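Local coordinates for ULam111 (Flavobacterium sp., PDB 5WUT), which probably hydrolyses the beta-1,3-glucosidic bonds of the storage glucan laminarin, as a laminarinase of glycoside hydrolase family 16, at residues S39-Y44 against P215-A220; L56-K61 against T68-T73; K21-E26 against F202-A207. All coordinates share one frame; numbering follows the deposited sequence.

Contact 1 of 3, residues S39-Y44 against P215-A220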
loop_
_atom_site.group_PDB
_atom_site.type_symbol
_atom_site.label_atom_id
_atom_site.label_comp_id
_atom_site.label_asym_id
_atom_site.label_seq_id
_atom_site.Cartn_x
_atom_site.Cartn_y
_atom_site.Cartn_z
ATOM N N SER A 39 -5.979 15.083 26.735
ATOM C CA SER A 39 -6.502 16.436 26.892
ATOM C C SER A 39 -7.494 16.824 25.780
ATOM O O SER A 39 -7.518 17.957 25.309
ATOM C CB SER A 39 -5.338 17.433 26.935
ATOM O OG SER A 39 -5.724 18.625 27.579
ATOM N N GLU A 40 -8.300 15.859 25.356
ATOM C CA GLU A 40 -9.234 16.038 24.249
ATOM C C GLU A 40 -10.459 16.898 24.552
ATOM O O GLU A 40 -10.850 17.046 25.708
ATOM C CB GLU A 40 -9.653 14.654 23.756
ATOM C CG GLU A 40 -8.525 13.983 22.992
ATOM C CD GLU A 40 -8.730 12.510 22.815
ATOM O OE1 GLU A 40 -9.833 12.010 23.136
ATOM O OE2 GLU A 40 -7.781 11.843 22.324
ATOM N N ARG A 41 -11.041 17.479 23.501
ATOM C CA ARG A 41 -12.165 18.399 23.675
ATOM C C ARG A 41 -13.549 17.741 23.835
ATOM O O ARG A 41 -14.426 18.309 24.493
ATOM C CB ARG A 41 -12.239 19.383 22.504
ATOM C CG ARG A 41 -10.983 20.223 22.303
ATOM C CD ARG A 41 -11.240 21.371 21.359
ATOM N NE ARG A 41 -9.992 22.039 20.997
ATOM C CZ ARG A 41 -9.914 23.189 20.332
ATOM N NH1 ARG A 41 -11.015 23.847 19.971
ATOM N NH2 ARG A 41 -8.720 23.697 20.049
ATOM N N GLN A 42 -13.759 16.571 23.239
ATOM C CA GLN A 42 -15.118 16.034 23.138
ATOM C C GLN A 42 -15.652 15.364 24.393
ATOM O O GLN A 42 -14.904 14.784 25.182
ATOM C CB GLN A 42 -15.199 15.031 21.976
ATOM C CG GLN A 42 -14.641 13.641 22.299
ATOM C CD GLN A 42 -13.134 13.615 22.436
ATOM O OE1 GLN A 42 -12.437 14.437 21.840
ATOM N NE2 GLN A 42 -12.619 12.664 23.213
ATOM N N LEU A 43 -16.969 15.474 24.566
ATOM C CA LEU A 43 -17.703 14.558 25.418
ATOM C C LEU A 43 -18.232 13.463 24.521
ATOM O O LEU A 43 -18.782 13.734 23.452
ATOM C CB LEU A 43 -18.868 15.230 26.146
ATOM C CG LEU A 43 -18.565 16.371 27.097
ATOM C CD1 LEU A 43 -19.856 16.746 27.821
ATOM C CD2 LEU A 43 -17.495 15.957 28.074
ATOM N N TYR A 44 -18.059 12.223 24.948
ATOM C CA TYR A 44 -18.598 11.112 24.190
ATOM C C TYR A 44 -20.032 10.851 24.642
ATOM O O TYR A 44 -20.343 10.947 25.837
ATOM C CB TYR A 44 -17.723 9.885 24.364
ATOM C CG TYR A 44 -16.422 9.931 23.594
ATOM C CD1 TYR A 44 -16.417 10.160 22.230
ATOM C CD2 TYR A 44 -15.209 9.711 24.231
ATOM C CE1 TYR A 44 -15.236 10.171 21.511
ATOM C CE2 TYR A 44 -14.020 9.725 23.516
ATOM C CZ TYR A 44 -14.047 9.950 22.161
ATOM O OH TYR A 44 -12.869 9.957 21.436
ATOM N N PRO A 215 -3.089 20.347 18.991
ATOM C CA PRO A 215 -4.209 20.922 19.757
ATOM C C PRO A 215 -5.137 21.845 18.970
ATOM O O PRO A 215 -6.252 22.109 19.431
ATOM C CB PRO A 215 -3.496 21.728 20.843
ATOM C CG PRO A 215 -2.208 22.135 20.200
ATOM C CD PRO A 215 -1.795 20.937 19.372
ATOM N N GLU A 216 -4.701 22.320 17.808
ATOM C CA GLU A 216 -5.525 23.213 17.007
ATOM C C GLU A 216 -6.703 22.505 16.368
ATOM O O GLU A 216 -6.559 21.403 15.839
ATOM C CB GLU A 216 -4.690 23.887 15.919
ATOM C CG GLU A 216 -3.641 24.829 16.474
ATOM C CD GLU A 216 -4.210 25.810 17.486
ATOM O OE1 GLU A 216 -5.272 26.420 17.213
ATOM O OE2 GLU A 216 -3.598 25.961 18.564
ATOM N N VAL A 217 -7.865 23.151 16.435
ATOM C CA VAL A 217 -9.079 22.632 15.820
ATOM C C VAL A 217 -9.707 23.706 14.947
ATOM O O VAL A 217 -9.981 24.821 15.409
ATOM C CB VAL A 217 -10.114 22.156 16.865
ATOM C CG1 VAL A 217 -11.397 21.699 16.180
ATOM C CG2 VAL A 217 -9.558 21.020 17.695
ATOM N N ASP A 218 -9.931 23.367 13.685
ATOM C CA ASP A 218 -10.651 24.220 12.747
ATOM C C ASP A 218 -12.157 24.025 12.924
ATOM O O ASP A 218 -12.735 23.060 12.425
ATOM C CB ASP A 218 -10.211 23.896 11.318
ATOM C CG ASP A 218 -10.978 24.674 10.257
ATOM O OD1 ASP A 218 -11.769 25.578 10.609
ATOM O OD2 ASP A 218 -10.755 24.395 9.052
ATOM N N ASP A 219 -12.803 24.949 13.628
ATOM C CA ASP A 219 -14.207 24.754 13.976
ATOM C C ASP A 219 -15.145 24.802 12.767
ATOM O O ASP A 219 -16.304 24.400 12.861
ATOM C CB ASP A 219 -14.640 25.792 15.016
ATOM C CG ASP A 219 -14.049 25.524 16.389
ATOM O OD1 ASP A 219 -13.828 24.342 16.735
ATOM O OD2 ASP A 219 -13.786 26.500 17.130
ATOM N N ALA A 220 -14.654 25.271 11.626
ATOM C CA ALA A 220 -15.475 25.312 10.423
ATOM C C ALA A 220 -15.742 23.910 9.864
ATOM O O ALA A 220 -16.642 23.732 9.041
ATOM C CB ALA A 220 -14.815 26.167 9.360
HETATM O O HOH W 1 -7.541 20.755 21.693
HETATM O O HOH W 2 -7.976 25.787 17.864
HETATM O O HOH W 3 -10.941 25.889 18.004
#

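Contact 2 of 3, residues L56-K61 against T68-T73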
loop_
_atom_site.group_PDB
_atom_site.type_symbol
_atom_site.label_atom_id
_atom_site.label_comp_id
_atom_site.label_asym_id
_atom_site.label_seq_id
_atom_site.Cartn_x
_atom_site.Cartn_y
_atom_site.Cartn_z
ATOM N N LEU A 56 -22.087 2.082 10.257
ATOM C CA LEU A 56 -22.057 2.884 11.473
ATOM C C LEU A 56 -21.528 4.266 11.102
ATOM O O LEU A 56 -20.435 4.388 10.557
ATOM C CB LEU A 56 -21.180 2.238 12.558
ATOM C CG LEU A 56 -20.837 3.145 13.753
ATOM C CD1 LEU A 56 -22.090 3.460 14.587
ATOM C CD2 LEU A 56 -19.775 2.499 14.616
ATOM N N VAL A 57 -22.313 5.310 11.362
ATOM C CA VAL A 57 -21.860 6.666 11.085
ATOM C C VAL A 57 -21.736 7.447 12.383
ATOM O O VAL A 57 -22.719 7.690 13.078
ATOM C CB VAL A 57 -22.802 7.418 10.114
ATOM C CG1 VAL A 57 -22.261 8.831 9.837
ATOM C CG2 VAL A 57 -22.963 6.636 8.813
ATOM N N ILE A 58 -20.505 7.820 12.714
ATOM C CA ILE A 58 -20.243 8.636 13.888
ATOM C C ILE A 58 -20.071 10.072 13.446
ATOM O O ILE A 58 -19.286 10.349 12.536
ATOM C CB ILE A 58 -18.984 8.169 14.624
ATOM C CG1 ILE A 58 -19.184 6.740 15.152
ATOM C CG2 ILE A 58 -18.612 9.157 15.746
ATOM C CD1 ILE A 58 -17.924 6.097 15.677
ATOM N N THR A 59 -20.802 10.992 14.075
ATOM C CA THR A 59 -20.678 12.399 13.710
ATOM C C THR A 59 -20.077 13.230 14.841
ATOM O O THR A 59 -20.554 13.191 15.984
ATOM C CB THR A 59 -22.041 13.002 13.316
ATOM O OG1 THR A 59 -22.549 12.312 12.166
ATOM C CG2 THR A 59 -21.890 14.476 12.966
ATOM N N ALA A 60 -19.003 13.941 14.509
ATOM C CA ALA A 60 -18.378 14.893 15.419
ATOM C C ALA A 60 -19.078 16.235 15.244
ATOM O O ALA A 60 -19.230 16.703 14.122
ATOM C CB ALA A 60 -16.883 15.012 15.125
ATOM N N LYS A 61 -19.543 16.808 16.353
ATOM C CA LYS A 61 -20.328 18.039 16.313
ATOM C C LYS A 61 -19.763 19.086 17.252
ATOM O O LYS A 61 -19.148 18.766 18.264
ATOM C CB LYS A 61 -21.787 17.775 16.701
ATOM C CG LYS A 61 -22.508 16.711 15.886
ATOM C CD LYS A 61 -23.947 16.555 16.395
ATOM C CE LYS A 61 -24.460 15.115 16.289
ATOM N NZ LYS A 61 -25.722 14.898 17.079
ATOM N N THR A 68 -18.916 17.065 20.751
ATOM C CA THR A 68 -19.414 15.721 21.044
ATOM C C THR A 68 -19.078 14.716 19.942
ATOM O O THR A 68 -18.945 15.068 18.774
ATOM C CB THR A 68 -20.943 15.711 21.265
ATOM O OG1 THR A 68 -21.595 16.388 20.184
ATOM C CG2 THR A 68 -21.306 16.395 22.608
ATOM N N SER A 69 -18.971 13.457 20.340
ATOM C CA SER A 69 -18.642 12.400 19.395
ATOM C C SER A 69 -19.016 11.066 20.023
ATOM O O SER A 69 -19.745 11.040 21.020
ATOM C CB SER A 69 -17.157 12.463 19.017
ATOM O OG SER A 69 -16.882 11.638 17.878
ATOM N N THR A 70 -18.520 9.973 19.437
ATOM C CA THR A 70 -18.836 8.609 19.871
ATOM C C THR A 70 -17.570 7.811 20.110
ATOM O O THR A 70 -16.589 7.947 19.353
ATOM C CB THR A 70 -19.681 7.856 18.815
ATOM O OG1 THR A 70 -20.799 8.662 18.427
ATOM C CG2 THR A 70 -20.174 6.483 19.335
ATOM N N ARG A 71 -17.594 6.985 21.152
ATOM C CA ARG A 71 -16.538 6.020 21.434
ATOM C C ARG A 71 -17.181 4.726 21.923
ATOM O O ARG A 71 -17.857 4.713 22.957
ATOM C CB ARG A 71 -15.571 6.577 22.484
ATOM C CG ARG A 71 -14.465 5.599 22.909
ATOM C CD ARG A 71 -13.407 6.344 23.710
ATOM N NE ARG A 71 -12.495 5.428 24.385
ATOM C CZ ARG A 71 -11.209 5.693 24.611
ATOM N NH1 ARG A 71 -10.686 6.841 24.206
ATOM N NH2 ARG A 71 -10.449 4.809 25.239
ATOM N N ILE A 72 -16.976 3.643 21.178
ATOM C CA ILE A 72 -17.585 2.364 21.520
ATOM C C ILE A 72 -16.521 1.282 21.553
ATOM O O ILE A 72 -15.517 1.376 20.843
ATOM C CB ILE A 72 -18.703 1.988 20.530
ATOM C CG1 ILE A 72 -18.215 2.037 19.075
ATOM C CG2 ILE A 72 -19.892 2.939 20.688
ATOM C CD1 ILE A 72 -19.222 1.397 18.107
ATOM N N THR A 73 -16.727 0.275 22.399
ATOM C CA THR A 73 -15.788 -0.843 22.513
ATOM C C THR A 73 -16.515 -2.167 22.558
ATOM O O THR A 73 -17.717 -2.212 22.827
ATOM C CB THR A 73 -14.934 -0.784 23.781
ATOM O OG1 THR A 73 -15.694 -1.289 24.896
ATOM C CG2 THR A 73 -14.491 0.629 24.072
#

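Contact 3 of 3, residues K21-E26 against F202-A207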
loop_
_atom_site.group_PDB
_atom_site.type_symbol
_atom_site.label_atom_id
_atom_site.label_comp_id
_atom_site.label_asym_id
_atom_site.label_seq_id
_atom_site.Cartn_x
_atom_site.Cartn_y
_atom_site.Cartn_z
ATOM N N LYS A 21 -25.271 -6.012 22.936
ATOM C CA LYS A 21 -24.786 -7.297 23.408
ATOM C C LYS A 21 -23.330 -7.477 22.994
ATOM O O LYS A 21 -22.593 -8.254 23.599
ATOM C CB LYS A 21 -25.635 -8.442 22.863
ATOM C CG LYS A 21 -27.068 -8.420 23.345
ATOM C CD LYS A 21 -27.138 -8.533 24.854
ATOM C CE LYS A 21 -28.584 -8.650 25.329
ATOM N NZ LYS A 21 -29.426 -9.345 24.318
ATOM N N ASN A 22 -22.926 -6.744 21.961
ATOM C CA ASN A 22 -21.542 -6.807 21.489
ATOM C C ASN A 22 -20.755 -5.524 21.748
ATOM O O ASN A 22 -19.524 -5.565 21.767
ATOM C CB ASN A 22 -21.509 -7.138 20.004
ATOM C CG ASN A 22 -21.950 -8.560 19.729
ATOM O OD1 ASN A 22 -21.857 -9.422 20.604
ATOM N ND2 ASN A 22 -22.425 -8.810 18.523
ATOM N N TRP A 23 -21.454 -4.398 21.955
ATOM C CA TRP A 23 -20.792 -3.088 22.089
ATOM C C TRP A 23 -21.116 -2.373 23.388
ATOM O O TRP A 23 -22.255 -2.406 23.870
ATOM C CB TRP A 23 -21.167 -2.156 20.928
ATOM C CG TRP A 23 -20.623 -2.628 19.613
ATOM C CD1 TRP A 23 -21.272 -3.394 18.681
ATOM C CD2 TRP A 23 -19.311 -2.394 19.097
ATOM N NE1 TRP A 23 -20.444 -3.650 17.612
ATOM C CE2 TRP A 23 -19.235 -3.042 17.839
ATOM C CE3 TRP A 23 -18.197 -1.691 19.569
ATOM C CZ2 TRP A 23 -18.080 -3.023 17.052
ATOM C CZ3 TRP A 23 -17.052 -1.655 18.783
ATOM C CH2 TRP A 23 -17.002 -2.316 17.537
ATOM N N ASN A 24 -20.104 -1.700 23.927
ATOM C CA ASN A 24 -20.278 -0.773 25.043
ATOM C C ASN A 24 -20.136 0.639 24.539
ATOM O O ASN A 24 -19.417 0.881 23.559
ATOM C CB ASN A 24 -19.221 -0.983 26.116
ATOM C CG ASN A 24 -19.073 -2.414 26.512
ATOM O OD1 ASN A 24 -19.956 -2.988 27.129
ATOM N ND2 ASN A 24 -17.942 -3.013 26.153
ATOM N N PHE A 25 -20.780 1.583 25.221
ATOM C CA PHE A 25 -20.414 2.987 25.050
ATOM C C PHE A 25 -19.425 3.404 26.124
ATOM O O PHE A 25 -19.583 3.064 27.304
ATOM C CB PHE A 25 -21.636 3.911 25.122
ATOM C CG PHE A 25 -22.593 3.737 23.995
ATOM C CD1 PHE A 25 -22.430 4.442 22.808
ATOM C CD2 PHE A 25 -23.665 2.870 24.115
ATOM C CE1 PHE A 25 -23.317 4.289 21.768
ATOM C CE2 PHE A 25 -24.563 2.714 23.072
ATOM C CZ PHE A 25 -24.391 3.418 21.900
ATOM N N GLU A 26 -18.416 4.167 25.731
ATOM C CA GLU A 26 -17.640 4.901 26.718
ATOM C C GLU A 26 -18.104 6.350 26.598
ATOM O O GLU A 26 -18.267 6.870 25.491
ATOM C CB GLU A 26 -16.133 4.700 26.491
ATOM C CG GLU A 26 -15.732 3.242 26.804
ATOM C CD GLU A 26 -14.234 2.980 26.871
ATOM O OE1 GLU A 26 -13.839 1.880 27.327
ATOM O OE2 GLU A 26 -13.451 3.850 26.457
ATOM N N PHE A 202 -12.110 -4.499 20.649
ATOM C CA PHE A 202 -12.134 -3.418 19.659
ATOM C C PHE A 202 -12.563 -2.102 20.248
ATOM O O PHE A 202 -13.357 -2.087 21.170
ATOM C CB PHE A 202 -13.083 -3.757 18.511
ATOM C CG PHE A 202 -12.677 -4.963 17.738
ATOM C CD1 PHE A 202 -11.549 -4.922 16.937
ATOM C CD2 PHE A 202 -13.421 -6.131 17.790
ATOM C CE1 PHE A 202 -11.164 -6.040 16.207
ATOM C CE2 PHE A 202 -13.040 -7.257 17.063
ATOM C CZ PHE A 202 -11.911 -7.207 16.266
ATOM N N ILE A 203 -12.036 -1.014 19.698
ATOM C CA ILE A 203 -12.533 0.335 19.991
ATOM C C ILE A 203 -12.707 1.071 18.673
ATOM O O ILE A 203 -11.835 0.992 17.801
ATOM C CB ILE A 203 -11.570 1.141 20.897
ATOM C CG1 ILE A 203 -11.218 0.365 22.176
ATOM C CG2 ILE A 203 -12.181 2.510 21.230
ATOM C CD1 ILE A 203 -9.936 -0.496 22.028
ATOM N N ILE A 204 -13.843 1.750 18.507
ATOM C CA ILE A 204 -14.037 2.710 17.416
ATOM C C ILE A 204 -14.330 4.056 18.049
ATOM O O ILE A 204 -15.201 4.155 18.917
ATOM C CB ILE A 204 -15.192 2.311 16.479
ATOM C CG1 ILE A 204 -14.914 0.963 15.833
ATOM C CG2 ILE A 204 -15.399 3.363 15.392
ATOM C CD1 ILE A 204 -16.105 0.420 15.010
ATOM N N ASN A 205 -13.626 5.105 17.645
ATOM C CA ASN A 205 -13.948 6.411 18.216
ATOM C C ASN A 205 -13.541 7.534 17.287
ATOM O O ASN A 205 -12.815 7.330 16.317
ATOM C CB ASN A 205 -13.272 6.604 19.583
ATOM C CG ASN A 205 -11.798 6.898 19.467
ATOM O OD1 ASN A 205 -10.988 5.982 19.304
ATOM N ND2 ASN A 205 -11.433 8.185 19.526
ATOM N N MET A 206 -14.010 8.735 17.586
ATOM C CA MET A 206 -13.502 9.903 16.879
ATOM C C MET A 206 -13.277 11.024 17.882
ATOM O O MET A 206 -14.226 11.562 18.472
ATOM C CB MET A 206 -14.445 10.329 15.751
ATOM C CG MET A 206 -14.034 11.650 15.092
ATOM S SD MET A 206 -14.804 12.024 13.500
ATOM C CE MET A 206 -16.512 11.582 13.815
ATOM N N ALA A 207 -12.009 11.323 18.134
ATOM C CA ALA A 207 -11.641 12.390 19.057
ATOM C C ALA A 207 -11.474 13.750 18.346
ATOM O O ALA A 207 -11.381 13.836 17.120
ATOM C CB ALA A 207 -10.374 12.023 19.798
#

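Contact 1 of 3, residues S39-Y44 against P215-A220
R41 meets P215, V217 and D219 where two loop-like parts of the chain come together at the protein surface, and it shows how a single extended arginine can tie down a loop. Its CB points toward residues 215-220. CG stands anti to the carbonyl carbon (chi1 -58°), and from there to NE the chain is stretched out, sliding past V217 in the opposite direction to that side chain. CD is the first atom to touch, 4.0 Å from V217 CG2. NE then passes close to the same methyl and gives its hydrogen to a water lying in the guanidinium plane, 2.9 Å from NE; this water in turn donates to P215 O. At CZ the packing is direct: V217 CG2 sits over the centre of one guanidinium face, 3.4 Å from CZ. The two terminal nitrogens diverge. NH2 donates to P215 O at 3.0 Å, a bent bond (138° at the hydrogen) that lies in the carbonyl plane but is tilted from the plane of the guanidinium. It also donates to a second water, 3.1 Å from NH2, which accepts from V217 N as well. R41 NH1 gives a hydrogen to a third water, 2.8 Å from NH1. That water has V217 O and D219 OD2 within bonding distance. The carboxylate itself stays beyond salt-bridge range, with D219 OD1 4.3 Å from R41 NH1; OD1 is hydrogen-bonded to Y67 OH, to which NH1 makes a weak bond. The loop follows helix 210-213 and precedes strand 224-234, and V217 also packs on I208. The chemistry implies a hydrated, polar clamp: one direct bond and three waters link the guanidinium to the loop, a methyl covers one face, and the acidic neighbours probably add attraction at a distance.

Contact 2 of 3, residues L56-K61 against T68-T73
I58 and T70 form the heart of this buried contact: I58 CG2 lies 3.5 Å from both CB and OG1 of T70, with I58 CG1 somewhat farther from T70 CB, the two side chains crossing at a slant. CG2 stands anti to the backbone N and CG1 anti to the carbonyl carbon (chi1 -63°), which turns both branches onto T70. The same methyl, I58 CG2, comes 3.7 Å from S69 OG. Further along, L56 and I72 reach toward each other tip to tip, CD2 to CD1 at 3.7 Å. At the other end, the backbones take over. K61 and T68 make an antiparallel hydrogen-bonded pair, with K61 N donating to T68 O and T68 N to K61 O, each at 3.0 Å, while A60 CA adds a CA-H...O contact to T68 O. This is a beta hairpin whose strands are paired near the turn and separate beyond it: strand 55-63 also pairs with 224-234 and strand 66-80 with 200-208, consistent with a hairpin opening into the jelly roll, where side chains fill the widening gap. Cut back to an alanine, position I58 would probably open a gap beside T70 and S69 and take away part of the packing of I204 and M206. Those two residues of strand 200-208 pack against I58. S69 OG is held by M206 O, T68 OG1 by N48 ND2, and T59 OG1 by D225 OD1.

Contact 3 of 3, residues K21-E26 against F202-A207
The indole of W23 meets strand 200-208 at the far corner of its six-membered ring, where CH2 approaches I204 and F202 obliquely. The W23 side chain also touches L18, I72, T74 and I231. The second flat group, the F202 ring, takes no part: F202 points its CB toward W23, but the phenyl leads away, and the residue packs on M103 and V233. What touches is therefore CH2 of W23 against CD1 of I204, 3.8 Å apart, and, more loosely, W23 CH2 against F202 CB at 4.3 Å. The indole carbon CG lies anti to the carbonyl carbon (chi1 -67°), a turn that brings the ring closer to strand 200-208 than the backbones are, W23 CA being 9.0 Å from F202 CA. At the pyrrole end, NE1 donates to E11 OE2, so the polar atom is satisfied, while CH2 at the other end meets only carbon across this contact. N24 pairs through its backbone with T73, and I204 with I72, which places strand 66-80 between the two segments. An aromatic ring thus reaches beyond the neighbouring strand to the next one, within the apolar interior of the jelly-roll sandwich typical of family 16 hydrolases.

In the fold
Contact 1 lies at the surface, its centre about 17 Å from that of the chain, whereas contacts 2 and 3 are buried and their centres lie about 9 Å apart. Strand 66-80 connects all three: it belongs to the hairpin of contact 2, separates the segments of contact 3, and runs parallel to strand 42-44 of contact 1. Y44 links contact 1 to the two buried contacts, packing on S69-R71 and bonding through OH to N205 ND2. The chemistry of the three contacts follows depth. Residues 39-44 and 215-220 join an arginine to a carbonyl and to waters, with one methyl over the guanidinium; residues 56-61 and 68-73 mix backbone pairing with methyl packing; residues 21-26 and 202-207 meet through hydrocarbon alone.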